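Local coordinates for protein 2,3-dihydroxybenzoate-AMP ligase (PDB 5KEI) that is an enzyme of the AMP-binding (ANL) family, with the C-terminal region characteristic of that family, at residues Glu357-Tyr362 against Gly402-Arg407; Ile386-Glu391 against Gly448-Thr453; Tyr410-Tyr415 against Gly430-Gly435. All coordinates share one frame; numbering follows the deposited sequence. Where two conformers were deposited one is given.

Contact 1. Residues Glu357-Tyr362 against Gly402-Arg407; sequences EGLLNY and GELLVR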
loop_
_atom_site.group_PDB
_atom_site.type_symbol
_atom_site.label_atom_id
_atom_site.label_comp_id
_atom_site.label_asym_id
_atom_site.label_seq_id
_atom_site.Cartn_x
_atom_site.Cartn_y
_atom_site.Cartn_z
ATOM N N GLU A 357 2.437 3.499 1.715
ATOM C CA GLU A 357 2.917 4.855 1.485
ATOM C C GLU A 357 4.440 5.012 1.508
ATOM O O GLU A 357 4.974 6.000 1.004
ATOM C CB GLU A 357 2.305 5.792 2.526
ATOM C CG GLU A 357 0.855 6.210 2.242
ATOM C CD GLU A 357 -0.202 5.246 2.810
ATOM O OE1 GLU A 357 0.137 4.129 3.278
ATOM O OE2 GLU A 357 -1.390 5.620 2.795
ATOM N N GLY A 358 5.149 4.057 2.101
ATOM C CA GLY A 358 6.583 4.208 2.244
ATOM C C GLY A 358 7.175 3.523 3.460
ATOM O O GLY A 358 7.382 2.307 3.437
ATOM N N LEU A 359 7.430 4.301 4.511
ATOM C CA LEU A 359 8.244 3.884 5.670
ATOM C C LEU A 359 8.101 2.429 6.090
ATOM O O LEU A 359 6.997 1.945 6.346
ATOM C CB LEU A 359 7.937 4.750 6.895
ATOM C CG LEU A 359 8.890 4.477 8.078
ATOM C CD1 LEU A 359 10.287 4.997 7.805
ATOM C CD2 LEU A 359 8.369 5.026 9.393
ATOM N N LEU A 360 9.236 1.733 6.146
ATOM C CA LEU A 360 9.269 0.370 6.644
ATOM C C LEU A 360 10.124 0.284 7.913
ATOM O O LEU A 360 11.254 0.789 7.951
ATOM C CB LEU A 360 9.796 -0.586 5.573
ATOM C CG LEU A 360 8.963 -0.740 4.297
ATOM C CD1 LEU A 360 9.750 -1.470 3.210
ATOM C CD2 LEU A 360 7.702 -1.485 4.610
ATOM N N ASN A 361 9.563 -0.341 8.948
ATOM C CA ASN A 361 10.299 -0.634 10.178
ATOM C C ASN A 361 10.420 -2.135 10.332
ATOM O O ASN A 361 9.411 -2.849 10.306
ATOM C CB ASN A 361 9.608 -0.031 11.409
ATOM C CG ASN A 361 9.482 1.459 11.319
ATOM O OD1 ASN A 361 10.444 2.181 11.568
ATOM N ND2 ASN A 361 8.295 1.940 10.941
ATOM N N TYR A 362 11.659 -2.606 10.450
ATOM C CA TYR A 362 11.954 -4.027 10.628
ATOM C C TYR A 362 12.765 -4.240 11.883
ATOM O O TYR A 362 13.591 -3.395 12.239
ATOM C CB TYR A 362 12.791 -4.605 9.488
ATOM C CG TYR A 362 12.232 -4.593 8.099
ATOM C CD1 TYR A 362 11.529 -5.683 7.601
ATOM C CD2 TYR A 362 12.484 -3.535 7.250
ATOM C CE1 TYR A 362 11.052 -5.684 6.310
ATOM C CE2 TYR A 362 11.999 -3.527 5.975
ATOM C CZ TYR A 362 11.297 -4.606 5.506
ATOM O OH TYR A 362 10.841 -4.592 4.216
ATOM N N GLY A 402 3.329 9.656 20.366
ATOM C CA GLY A 402 2.811 10.729 19.532
ATOM C C GLY A 402 2.336 10.225 18.185
ATOM O O GLY A 402 2.232 9.021 17.963
ATOM N N GLU A 403 2.038 11.133 17.269
ATOM C CA GLU A 403 1.728 10.685 15.933
ATOM C C GLU A 403 3.012 10.561 15.111
ATOM O O GLU A 403 3.871 11.444 15.123
ATOM C CB GLU A 403 0.744 11.625 15.246
ATOM C CG GLU A 403 0.417 11.188 13.824
ATOM C CD GLU A 403 -0.638 12.052 13.167
ATOM O OE1 GLU A 403 -0.924 13.156 13.691
ATOM O OE2 GLU A 403 -1.179 11.614 12.126
ATOM N N LEU A 404 3.134 9.453 14.401
ATOM C CA LEU A 404 4.265 9.217 13.512
ATOM C C LEU A 404 4.139 9.994 12.185
ATOM O O LEU A 404 3.125 9.914 11.492
ATOM C CB LEU A 404 4.394 7.723 13.246
ATOM C CG LEU A 404 5.441 7.329 12.215
ATOM C CD1 LEU A 404 6.841 7.667 12.724
ATOM C CD2 LEU A 404 5.306 5.847 11.872
ATOM N N LEU A 405 5.170 10.768 11.866
ATOM C CA LEU A 405 5.297 11.454 10.587
ATOM C C LEU A 405 6.572 10.946 9.918
ATOM O O LEU A 405 7.568 10.685 10.598
ATOM C CB LEU A 405 5.376 12.964 10.779
ATOM C CG LEU A 405 4.158 13.859 11.009
ATOM C CD1 LEU A 405 3.263 13.374 12.151
ATOM C CD2 LEU A 405 4.642 15.278 11.267
ATOM N N VAL A 406 6.564 10.818 8.595
ATOM C CA VAL A 406 7.702 10.214 7.909
ATOM C C VAL A 406 8.006 10.849 6.561
ATOM O O VAL A 406 7.105 11.305 5.843
ATOM C CB VAL A 406 7.482 8.698 7.696
ATOM C CG1 VAL A 406 6.208 8.433 6.858
ATOM C CG2 VAL A 406 8.704 8.074 7.051
ATOM N N ARG A 407 9.295 10.877 6.240
ATOM C CA ARG A 407 9.792 11.314 4.953
ATOM C C ARG A 407 11.082 10.543 4.688
ATOM O O ARG A 407 11.866 10.327 5.607
ATOM C CB ARG A 407 10.036 12.816 4.956
ATOM C CG ARG A 407 10.256 13.424 3.603
ATOM C CD ARG A 407 10.539 14.909 3.748
ATOM N NE ARG A 407 11.812 15.169 4.420
ATOM C CZ ARG A 407 12.195 16.376 4.827
ATOM N NH1 ARG A 407 11.402 17.420 4.629
ATOM N NH2 ARG A 407 13.361 16.548 5.435
#
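At a junction between two β-sheets of the AMP-binding enzyme fold, L359 packs against L404 and V406. The leucine belongs to the 357-362 segment, which runs into the large mixed sheet, while L404 and V406 stand on one face of strand 402-407 in a four-stranded antiparallel sheet. CG2 of V406 is the centre of the contact: it lies 3.4 Å from CB of L359 and 3.5 Å from CD1 of L359, and its distance to CD2 of L359 is 3.9 Å. One methyl thus presses on the base and both branches of the leucine, a close fit. Because chi1 of L359 (-173°) turns CG opposite the main-chain N, the isobutyl group slants across the side chains of V406 and L404, and its second branch reaches L404, CD2 of L359 lying 4.0 Å from CD2 of L404. The CA atoms of L359 and V406 stay 6.7 Å apart, too far for the backbones to pair, and the join is made by side chains alone. I386 of the adjoining strand 385-389 touches both L359 and L404 and extends the same apolar cluster. L404 and V406 alternate with L405, which packs on R433 and R387 from the other face of strand 402-407, so that one face of the strand meets L359 beside the large mixed sheet, in an α/β enzyme of the AMP-binding (ANL) type.

Contact 2. Residues Ile386-Glu391 against Gly448-Thr453; sequences IRIVDE and GYLEVT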
loop_
_atom_site.group_PDB
_atom_site.type_symbol
_atom_site.label_atom_id
_atom_site.label_comp_id
_atom_site.label_asym_id
_atom_site.label_seq_id
_atom_site.Cartn_x
_atom_site.Cartn_y
_atom_site.Cartn_z
ATOM N N ILE A 386 11.996 10.087 10.834
ATOM C CA ILE A 386 10.737 9.980 11.540
ATOM C C ILE A 386 10.589 11.077 12.583
ATOM O O ILE A 386 11.532 11.436 13.287
ATOM C CB ILE A 386 10.544 8.580 12.191
ATOM C CG1 ILE A 386 11.223 8.464 13.555
ATOM C CG2 ILE A 386 10.985 7.473 11.230
ATOM C CD1 ILE A 386 10.926 7.140 14.282
ATOM N N ARG A 387 9.388 11.632 12.632
ATOM C CA ARG A 387 9.003 12.542 13.688
ATOM C C ARG A 387 7.855 11.920 14.481
ATOM O O ARG A 387 6.922 11.366 13.911
ATOM C CB ARG A 387 8.603 13.900 13.111
ATOM C CG ARG A 387 9.739 14.639 12.425
ATOM C CD ARG A 387 9.211 15.799 11.580
ATOM N NE ARG A 387 8.530 16.808 12.391
ATOM C CZ ARG A 387 7.862 17.842 11.892
ATOM N NH1 ARG A 387 7.779 18.005 10.575
ATOM N NH2 ARG A 387 7.270 18.707 12.712
ATOM N N ILE A 388 7.957 11.975 15.800
ATOM C CA ILE A 388 6.872 11.571 16.666
ATOM C C ILE A 388 6.364 12.841 17.352
ATOM O O ILE A 388 7.075 13.449 18.162
ATOM C CB ILE A 388 7.325 10.512 17.685
ATOM C CG1 ILE A 388 7.957 9.322 16.951
ATOM C CG2 ILE A 388 6.149 10.058 18.524
ATOM C CD1 ILE A 388 8.314 8.145 17.841
ATOM N N VAL A 389 5.152 13.267 16.998
ATOM C CA VAL A 389 4.678 14.590 17.417
ATOM C C VAL A 389 3.419 14.548 18.282
ATOM O O VAL A 389 2.697 13.555 18.307
ATOM C CB VAL A 389 4.399 15.520 16.190
ATOM C CG1 VAL A 389 5.616 15.591 15.287
ATOM C CG2 VAL A 389 3.178 15.057 15.415
ATOM N N ASP A 390 3.164 15.639 18.994
ATOM C CA ASP A 390 1.946 15.759 19.788
ATOM C C ASP A 390 0.830 16.421 18.998
ATOM O O ASP A 390 0.966 16.693 17.806
ATOM C CB ASP A 390 2.209 16.535 21.081
ATOM C CG ASP A 390 2.791 17.914 20.838
ATOM O OD1 ASP A 390 2.255 18.665 19.994
ATOM O OD2 ASP A 390 3.809 18.245 21.491
ATOM N N GLU A 391 -0.274 16.684 19.686
ATOM C CA GLU A 391 -1.502 17.166 19.062
ATOM C C GLU A 391 -1.379 18.624 18.647
ATOM O O GLU A 391 -2.122 19.108 17.791
ATOM C CB GLU A 391 -2.694 16.968 20.007
ATOM C CG GLU A 391 -2.393 17.172 21.499
ATOM C CD GLU A 391 -1.610 16.019 22.156
ATOM O OE1 GLU A 391 -1.945 14.840 21.887
ATOM O OE2 GLU A 391 -0.680 16.294 22.960
ATOM N N GLY A 448 16.044 2.626 20.631
ATOM C CA GLY A 448 16.180 2.783 19.189
ATOM C C GLY A 448 14.995 2.215 18.426
ATOM O O GLY A 448 14.781 2.534 17.251
ATOM N N TYR A 449 14.214 1.376 19.098
ATOM C CA TYR A 449 13.127 0.678 18.435
ATOM C C TYR A 449 11.775 1.344 18.682
ATOM O O TYR A 449 11.585 2.088 19.650
ATOM C CB TYR A 449 13.120 -0.798 18.857
ATOM C CG TYR A 449 14.248 -1.557 18.184
ATOM C CD1 TYR A 449 14.029 -2.255 17.000
ATOM C CD2 TYR A 449 15.548 -1.530 18.706
ATOM C CE1 TYR A 449 15.068 -2.930 16.351
ATOM C CE2 TYR A 449 16.600 -2.195 18.065
ATOM C CZ TYR A 449 16.354 -2.893 16.880
ATOM O OH TYR A 449 17.383 -3.565 16.233
ATOM N N LEU A 450 10.855 1.082 17.762
ATOM C CA LEU A 450 9.504 1.608 17.815
ATOM C C LEU A 450 8.530 0.668 18.516
ATOM O O LEU A 450 8.674 -0.550 18.439
ATOM C CB LEU A 450 9.000 1.874 16.398
ATOM C CG LEU A 450 9.561 3.102 15.700
ATOM C CD1 LEU A 450 8.878 3.284 14.345
ATOM C CD2 LEU A 450 9.368 4.316 16.586
ATOM N N GLU A 451 7.527 1.237 19.182
ATOM C CA GLU A 451 6.342 0.463 19.557
ATOM C C GLU A 451 5.060 1.158 19.112
ATOM O O GLU A 451 4.866 2.342 19.391
ATOM C CB GLU A 451 6.275 0.221 21.054
ATOM C CG GLU A 451 4.992 -0.497 21.441
ATOM C CD GLU A 451 4.869 -0.747 22.929
ATOM O OE1 GLU A 451 5.374 0.083 23.716
ATOM O OE2 GLU A 451 4.277 -1.781 23.303
ATOM N N VAL A 452 4.195 0.420 18.418
ATOM C CA VAL A 452 2.916 0.948 17.942
ATOM C C VAL A 452 1.866 0.756 19.024
ATOM O O VAL A 452 1.637 -0.371 19.479
ATOM C CB VAL A 452 2.439 0.248 16.640
ATOM C CG1 VAL A 452 1.070 0.735 16.266
ATOM C CG2 VAL A 452 3.423 0.480 15.484
ATOM N N THR A 453 1.235 1.849 19.442
ATOM C CA THR A 453 0.342 1.804 20.593
ATOM C C THR A 453 -1.107 1.987 20.157
ATOM O O THR A 453 -2.032 1.723 20.922
ATOM C CB THR A 453 0.720 2.868 21.628
ATOM O OG1 THR A 453 0.567 4.167 21.050
ATOM C CG2 THR A 453 2.171 2.688 22.070
#
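L450 meets I386 and I388 across a face of the four-stranded antiparallel sheet, linking its two outermost strands, 385-389 and 450-455. Strands 402-407 and 432-440 run between them, and even the nearest CA atoms, those of I388 and L450, are 10.4 Å apart. The compact part of the contact is a meeting of three methyl groups. CD2 of L450 lies 4.0 Å from CD1 of I386 and 4.2 Å from CD1 of I388. I386 and L450 meet end-on, whereas I388 and L450 lie alongside with their ends pointing opposite ways. The two isoleucine methyls arrive at CD2 of L450 from directions about 68° apart. I386 holds CG1 between its backbone N and carbonyl carbon (chi1 84°), whereas I388 has CG1 beside N (chi1 -55°); these different settings help both methyls converge on one leucine branch. The other branch, CD1 of L450, packs near OD1 of N361. Beneath the cluster, all three side chains touch R440, and I388 also touches V438. I388 and L450 are buried, but I386 is partly exposed, and beyond I388 the segments spread apart toward the exposed E391, whose carbonyl O is hydrogen-bonded to NZ of K546. The atoms that touch across the segments are all methyl carbons, so the contact is apolar throughout: it probably rests on dispersion and the exclusion of water, and nothing directional passes between the two segments.

Contact 3. Residues Tyr410-Tyr415 against Gly430-Gly435; sequences YTLNGY and GFYRSG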
loop_
_atom_site.group_PDB
_atom_site.type_symbol
_atom_site.label_atom_id
_atom_site.label_comp_id
_atom_site.label_asym_id
_atom_site.label_seq_id
_atom_site.Cartn_x
_atom_site.Cartn_y
_atom_site.Cartn_z
ATOM N N TYR A 410 11.852 6.396 -0.054
ATOM C CA TYR A 410 10.819 5.611 -0.730
ATOM C C TYR A 410 9.421 5.923 -0.167
ATOM O O TYR A 410 8.492 5.147 -0.351
ATOM C CB TYR A 410 11.133 4.104 -0.636
ATOM C CG TYR A 410 11.351 3.642 0.783
ATOM C CD1 TYR A 410 10.297 3.152 1.530
ATOM C CD2 TYR A 410 12.601 3.727 1.385
ATOM C CE1 TYR A 410 10.465 2.758 2.827
ATOM C CE2 TYR A 410 12.791 3.321 2.700
ATOM C CZ TYR A 410 11.706 2.845 3.413
ATOM O OH TYR A 410 11.833 2.439 4.708
ATOM N N THR A 411 9.284 7.071 0.496
ATOM C CA THR A 411 8.001 7.525 1.039
ATOM C C THR A 411 7.377 8.588 0.131
ATOM O O THR A 411 8.045 9.543 -0.272
ATOM C CB THR A 411 8.158 8.085 2.481
ATOM O OG1 THR A 411 8.479 7.010 3.377
ATOM C CG2 THR A 411 6.860 8.750 2.956
ATOM N N LEU A 412 6.100 8.421 -0.199
ATOM C CA LEU A 412 5.459 9.272 -1.196
ATOM C C LEU A 412 5.366 10.731 -0.754
ATOM O O LEU A 412 5.381 11.041 0.435
ATOM C CB LEU A 412 4.066 8.743 -1.531
ATOM C CG LEU A 412 2.891 9.261 -0.708
ATOM C CD1 LEU A 412 1.593 8.754 -1.306
ATOM C CD2 LEU A 412 3.008 8.843 0.744
ATOM N N ASN A 413 5.288 11.617 -1.737
ATOM C CA ASN A 413 5.221 13.048 -1.501
ATOM C C ASN A 413 3.820 13.578 -1.800
ATOM O O ASN A 413 3.518 14.739 -1.567
ATOM C CB ASN A 413 6.274 13.745 -2.345
ATOM C CG ASN A 413 7.654 13.197 -2.089
ATOM O OD1 ASN A 413 8.292 13.567 -1.108
ATOM N ND2 ASN A 413 8.119 12.293 -2.955
ATOM N N GLY A 414 2.974 12.692 -2.312
ATOM C CA GLY A 414 1.552 12.932 -2.431
ATOM C C GLY A 414 0.870 11.692 -2.980
ATOM O O GLY A 414 1.494 10.886 -3.667
ATOM N N TYR A 415 -0.409 11.522 -2.671
ATOM C CA TYR A 415 -1.205 10.502 -3.327
ATOM C C TYR A 415 -1.398 10.861 -4.797
ATOM O O TYR A 415 -1.213 12.020 -5.196
ATOM C CB TYR A 415 -2.550 10.344 -2.631
ATOM C CG TYR A 415 -2.439 9.729 -1.265
ATOM C CD1 TYR A 415 -2.616 10.497 -0.128
ATOM C CD2 TYR A 415 -2.153 8.377 -1.108
ATOM C CE1 TYR A 415 -2.513 9.953 1.116
ATOM C CE2 TYR A 415 -2.060 7.810 0.153
ATOM C CZ TYR A 415 -2.241 8.615 1.265
ATOM O OH TYR A 415 -2.152 8.098 2.540
ATOM N N GLY A 430 6.588 18.371 3.990
ATOM C CA GLY A 430 6.485 17.209 3.128
ATOM C C GLY A 430 6.640 15.879 3.850
ATOM O O GLY A 430 7.009 14.890 3.231
ATOM N N PHE A 431 6.375 15.860 5.155
ATOM C CA PHE A 431 6.273 14.608 5.899
ATOM C C PHE A 431 4.867 14.027 5.740
ATOM O O PHE A 431 3.872 14.757 5.817
ATOM C CB PHE A 431 6.589 14.814 7.386
ATOM C CG PHE A 431 8.067 14.968 7.692
ATOM C CD1 PHE A 431 8.717 16.163 7.463
ATOM C CD2 PHE A 431 8.796 13.911 8.223
ATOM C CE1 PHE A 431 10.063 16.299 7.753
ATOM C CE2 PHE A 431 10.145 14.043 8.514
ATOM C CZ PHE A 431 10.770 15.239 8.276
ATOM N N TYR A 432 4.784 12.721 5.507
ATOM C CA TYR A 432 3.491 12.043 5.491
ATOM C C TYR A 432 3.005 11.817 6.921
ATOM O O TYR A 432 3.768 11.337 7.748
ATOM C CB TYR A 432 3.593 10.711 4.743
ATOM C CG TYR A 432 2.385 9.845 4.939
ATOM C CD1 TYR A 432 1.128 10.264 4.503
ATOM C CD2 TYR A 432 2.485 8.604 5.555
ATOM C CE1 TYR A 432 0.010 9.474 4.685
ATOM C CE2 TYR A 432 1.362 7.800 5.739
ATOM C CZ TYR A 432 0.130 8.242 5.308
ATOM O OH TYR A 432 -0.994 7.459 5.502
ATOM N N ARG A 433 1.752 12.174 7.219
ATOM C CA ARG A 433 1.155 11.883 8.537
ATOM C C ARG A 433 0.438 10.522 8.561
ATOM O O ARG A 433 -0.607 10.335 7.942
ATOM C CB ARG A 433 0.187 12.992 8.944
ATOM C CG ARG A 433 0.861 14.290 9.369
ATOM C CD ARG A 433 -0.031 15.084 10.339
ATOM N NE ARG A 433 -1.370 15.283 9.788
ATOM C CZ ARG A 433 -1.666 16.208 8.882
ATOM N NH1 ARG A 433 -0.725 17.024 8.440
ATOM N NH2 ARG A 433 -2.901 16.319 8.419
ATOM N N SER A 434 1.005 9.578 9.297
ATOM C CA SER A 434 0.590 8.177 9.242
ATOM C C SER A 434 -0.720 7.872 9.953
ATOM O O SER A 434 -1.411 6.906 9.619
ATOM C CB SER A 434 1.681 7.300 9.845
ATOM O OG SER A 434 1.922 7.689 11.187
ATOM N N GLY A 435 -1.036 8.669 10.964
ATOM C CA GLY A 435 -2.214 8.422 11.768
ATOM C C GLY A 435 -1.945 7.356 12.811
ATOM O O GLY A 435 -2.838 6.992 13.575
#
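The rings of Y415 and Y432 stand nearly perpendicular, their planes about 86° apart, yet they meet obliquely and through their phenol ends. One face of the Y432 ring carries the backbone N of S434, 4.0 Å above the plane and displaced toward the rim; L412 CD2 and Y415 OH approach from the other side of that plane, both at a slant. The contact packs the loop that follows strand 402-407 on the beginning of strand 432-440, an inner strand of the four-stranded antiparallel sheet. Y415 OH lies 3.3 Å from CE1 of Y432 and 3.2 Å from OH of Y432, and CZ of Y415 is 4.2 Å from CE1 of Y432. The hydrogen bond of Y415 OH goes to OE2 of E357, whose side chain also touches Y432 and L412. That carboxylate ties down the end of the Y415 ring, and the ring of Y432 is left wedged between the loop and its own strand. Y432 reaches this place because CG is anti to the backbone N (chi1 168°), which carries the ring out from the strand toward the loop. CD2 of L412 lies 4.4 Å from CG of Y432, an apolar contact. L412 and Y415 also both touch I223 of strand 222-226, which brings a third element, from the seven-stranded mixed sheet, up against the loop. Nearer the backbone of Y432, a methyl meets the start of the side chain: CG2 of T411 lies 4.2 Å from CB of Y432.

In the fold
From the N terminus, 357-362 comes first, then 386-391, after which 402-407 returns and closes contact 1. Contact 2 has opened inside that loop and closes only at 448-453, so contacts 1 and 2 cross. Contact 3, 410-415 with 430-435, opens after contact 1 has closed and is nested within the loop of contact 2. All three reach the four-stranded antiparallel sheet: contact 1 joins it to the segment that runs into the large mixed sheet, contact 2 links its outermost strands, and contact 3 brings a loop onto one inner strand. Probable backbone hydrogen bonds, E403 N to V389 O and L405 N to R387 O, couple contacts 1 and 2.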